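Local coordinates for possible transcriptional regulatory arsR-family protein (PDB 3GW2), which probably binds DNA as an ArsR-type transcriptional regulator and belongs to a network that coordinates tolerance to the antitubercular drug bedaquiline, at residues K8-L11 with L12-V15; A82-D85 with V86-L89. One frame throughout, in Å; residues are numbered along the deposited sequence.

Contact 1 (8-11 with 12-15) opens helix 11-22 near the N-terminal end of the chain, and contact 2 (82-85 with 86-89) opens helix 84-98, the last helix of the chain. Their centres lie 18 Å apart and their nearest atoms about 8 Å apart, so the two do not touch. What they share is the second subunit, which packs on residues of both; in ArsR-family proteins the first and last helices commonly build the dimer interface. Neither includes the helix-turn-helix of residues 41-64. Contact 1 is the more peripheral, centred 19 Å from the middle of the chain against 10 Å for contact 2.

Contact 1: residues K8-L11 with L12-V15; sequences KAAL and LDQV
Two bends, at chi2 and chi3, fold the K8 chain so that its CE carbon meets the branch end of L12, whose own CG stands anti to the carbonyl carbon (chi1 -63°). K8 CE comes within 3.6 Å of L12 CD1, and the two side chains cross obliquely. The closest approach is methylene to methyl. Lysine suits such an edge because its aliphatic stem can lie against a buried leucine while its charge is carried toward the second subunit, where it forms a long, weak ion pair with D32. The chain then turns through a cis peptide bond before A10 and enters helix 11-22, the first helix of this winged helix-turn-helix fold. L11 O accepts the first firm helical bond across the contact, from V15 N at 3.0 Å, with an N-H...O angle of 152°. Q14 N approaches the same oxygen at 3.3 Å, but its bond is bent and weak. V15 also sets a methyl beside this carbonyl, CG2 lying 3.3 Å from L11 O. A10 CB passes 4.0 Å from D13 OD2, a loose approach; both residues are exposed, which suits a small alanine and a polar aspartate. The apolar side chains of L11 and V15 pack on Q94 and L28, respectively, of the second subunit, while the amide oxygen of Q14 accepts a hydrogen bond from R17, three residues on.

Contact 2: residues A82-D85 with V86-L89; sequences AGED and VARL
D85 OD1 takes a short hydrogen bond of 2.6 Å from R88 NH2, nearly straight at 162°, and opposite charges make it a salt bridge. The oxygen lies almost in the guanidinium plane, whereas NH2 approaches from above the carboxylate plane, the two planes standing 79° apart. D85 and R88 lie side by side and point the same way, as a spacing of three residues on a helix allows; a bend at chi3 (-62°) in R88 turns its flat group back to the aspartate. E84 crosses the arginine at about a right angle, and its CG sits at the guanidinium edge, 3.9 Å from R88 NE. Two acidic residues in the first turn also probably interact favourably with the helix dipole. G83 holds the N-cap position in an extended backbone conformation, and its carbonyl oxygen accepts a hydrogen bond from A87 N at 3.1 Å. R88 N follows with a bond of 2.7 Å to E84 O, almost collinear with the carbonyl, and L89 N bonds D85 O at 2.8 Å. Just before the cap, A82 CB lies 4.1 Å from V86 CG2, a small apolar contact ahead of the buried valine. Helix 84-98 thus starts just after strand 76-81 of the wing, with V86 and L89 resting on L67 ahead of strand 68-73, while V96 and L89 of the second subunit pack on the same two residues.

Contact 1: residues K8-L11 with L12-V15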
loop_
_atom_site.group_PDB
_atom_site.type_symbol
_atom_site.label_atom_id
_atom_site.label_comp_id
_atom_site.label_asym_id
_atom_site.label_seq_id
_atom_site.Cartn_x
_atom_site.Cartn_y
_atom_site.Cartn_z
ATOM N N LYS A 8 -8.332 11.581 -12.181
ATOM C CA LYS A 8 -7.360 11.278 -11.124
ATOM C C LYS A 8 -6.178 10.460 -11.635
ATOM O O LYS A 8 -5.059 10.623 -11.148
ATOM C CB LYS A 8 -8.029 10.512 -9.980
ATOM C CG LYS A 8 -8.996 11.323 -9.118
ATOM C CD LYS A 8 -10.373 10.639 -9.002
ATOM C CE LYS A 8 -10.260 9.116 -8.843
ATOM N NZ LYS A 8 -11.565 8.408 -8.771
ATOM N N ALA A 9 -6.437 9.568 -12.591
ATOM C CA ALA A 9 -5.405 8.682 -13.153
ATOM C C ALA A 9 -4.459 9.443 -14.103
ATOM O O ALA A 9 -4.808 10.534 -14.575
ATOM C CB ALA A 9 -6.060 7.497 -13.866
ATOM N N ALA A 10 -3.275 8.895 -14.397
ATOM C CA ALA A 10 -2.821 7.575 -13.932
ATOM C C ALA A 10 -2.023 7.643 -12.624
ATOM O O ALA A 10 -1.039 6.922 -12.439
ATOM C CB ALA A 10 -2.015 6.872 -15.029
ATOM N N LEU A 11 -2.465 8.517 -11.723
ATOM C CA LEU A 11 -1.935 8.597 -10.369
ATOM C C LEU A 11 -2.324 7.341 -9.593
ATOM O O LEU A 11 -1.541 6.837 -8.787
ATOM C CB LEU A 11 -2.477 9.847 -9.668
ATOM C CG LEU A 11 -2.003 10.236 -8.264
ATOM C CD1 LEU A 11 -0.554 10.680 -8.286
ATOM C CD2 LEU A 11 -2.885 11.347 -7.710
ATOM N N LEU A 12 -3.527 6.831 -9.867
ATOM C CA LEU A 12 -4.066 5.667 -9.160
ATOM C C LEU A 12 -3.397 4.352 -9.549
ATOM O O LEU A 12 -3.231 3.458 -8.714
ATOM C CB LEU A 12 -5.593 5.589 -9.307
ATOM C CG LEU A 12 -6.380 6.749 -8.692
ATOM C CD1 LEU A 12 -7.875 6.460 -8.726
ATOM C CD2 LEU A 12 -5.919 7.065 -7.263
ATOM N N ASP A 13 -2.986 4.242 -10.808
ATOM C CA ASP A 13 -2.189 3.092 -11.242
ATOM C C ASP A 13 -0.818 3.048 -10.575
ATOM O O ASP A 13 -0.290 1.959 -10.320
ATOM C CB ASP A 13 -2.061 3.060 -12.765
ATOM C CG ASP A 13 -3.355 2.655 -13.442
ATOM O OD1 ASP A 13 -3.919 1.609 -13.054
ATOM O OD2 ASP A 13 -3.814 3.377 -14.360
ATOM N N GLN A 14 -0.246 4.218 -10.278
ATOM C CA GLN A 14 1.017 4.265 -9.524
ATOM C C GLN A 14 0.806 4.030 -8.024
ATOM O O GLN A 14 1.660 3.434 -7.371
ATOM C CB GLN A 14 1.795 5.569 -9.781
ATOM C CG GLN A 14 3.132 5.724 -8.973
ATOM C CD GLN A 14 4.218 4.697 -9.301
ATOM O OE1 GLN A 14 4.189 4.036 -10.332
ATOM N NE2 GLN A 14 5.190 4.574 -8.411
ATOM N N VAL A 15 -0.321 4.490 -7.479
ATOM C CA VAL A 15 -0.660 4.171 -6.094
ATOM C C VAL A 15 -0.802 2.662 -5.995
ATOM O O VAL A 15 -0.371 2.060 -5.013
ATOM C CB VAL A 15 -1.967 4.864 -5.603
ATOM C CG1 VAL A 15 -2.401 4.299 -4.254
ATOM C CG2 VAL A 15 -1.797 6.375 -5.502
#

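Contact 2: residues A82-D85 with V86-L89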
loop_
_atom_site.group_PDB
_atom_site.type_symbol
_atom_site.label_atom_id
_atom_site.label_comp_id
_atom_site.label_asym_id
_atom_site.label_seq_id
_atom_site.Cartn_x
_atom_site.Cartn_y
_atom_site.Cartn_z
ATOM N N ALA A 82 13.370 6.230 -0.602
ATOM C CA ALA A 82 13.372 7.238 -1.669
ATOM C C ALA A 82 13.213 8.692 -1.211
ATOM O O ALA A 82 13.737 9.606 -1.865
ATOM C CB ALA A 82 12.330 6.890 -2.736
ATOM N N GLY A 83 12.486 8.922 -0.118
ATOM C CA GLY A 83 12.449 10.260 0.501
ATOM C C GLY A 83 11.721 10.285 1.828
ATOM O O GLY A 83 11.292 9.240 2.327
ATOM N N GLU A 84 11.575 11.482 2.399
ATOM C CA GLU A 84 10.802 11.666 3.626
ATOM C C GLU A 84 9.339 11.207 3.484
ATOM O O GLU A 84 8.805 10.538 4.380
ATOM C CB GLU A 84 10.833 13.140 4.073
ATOM C CG GLU A 84 9.846 13.464 5.214
ATOM C CD GLU A 84 10.518 13.325 6.628
ATOM O OE1 GLU A 84 11.225 12.311 6.900
ATOM O OE2 GLU A 84 10.328 14.248 7.473
ATOM N N ASP A 85 8.698 11.579 2.370
ATOM C CA ASP A 85 7.302 11.204 2.122
ATOM C C ASP A 85 7.133 9.679 2.219
ATOM O O ASP A 85 6.138 9.188 2.761
ATOM C CB ASP A 85 6.805 11.754 0.771
ATOM C CG ASP A 85 6.646 13.296 0.771
ATOM O OD1 ASP A 85 6.763 13.939 1.841
ATOM O OD2 ASP A 85 6.390 13.884 -0.310
ATOM N N VAL A 86 8.121 8.937 1.721
ATOM C CA VAL A 86 8.132 7.473 1.853
ATOM C C VAL A 86 8.321 7.018 3.314
ATOM O O VAL A 86 7.671 6.068 3.753
ATOM C CB VAL A 86 9.164 6.808 0.900
ATOM C CG1 VAL A 86 9.221 5.299 1.122
ATOM C CG2 VAL A 86 8.809 7.108 -0.556
ATOM N N ALA A 87 9.192 7.707 4.057
ATOM C CA ALA A 87 9.388 7.440 5.493
ATOM C C ALA A 87 8.127 7.777 6.312
ATOM O O ALA A 87 7.724 7.012 7.194
ATOM C CB ALA A 87 10.605 8.213 6.039
ATOM N N ARG A 88 7.511 8.919 6.032
ATOM C CA ARG A 88 6.200 9.210 6.610
ATOM C C ARG A 88 5.154 8.157 6.197
ATOM O O ARG A 88 4.366 7.706 7.030
ATOM C CB ARG A 88 5.742 10.634 6.266
ATOM C CG ARG A 88 6.651 11.717 6.892
ATOM C CD ARG A 88 6.084 13.119 6.729
ATOM N NE ARG A 88 5.948 13.521 5.328
ATOM C CZ ARG A 88 4.801 13.855 4.735
ATOM N NH1 ARG A 88 3.651 13.850 5.408
ATOM N NH2 ARG A 88 4.805 14.209 3.455
ATOM N N LEU A 89 5.179 7.744 4.930
ATOM C CA LEU A 89 4.192 6.771 4.428
ATOM C C LEU A 89 4.267 5.426 5.151
ATOM O O LEU A 89 3.247 4.859 5.552
ATOM C CB LEU A 89 4.317 6.573 2.913
ATOM C CG LEU A 89 3.507 5.423 2.314
ATOM C CD1 LEU A 89 2.017 5.758 2.339
ATOM C CD2 LEU A 89 3.972 5.119 0.903
#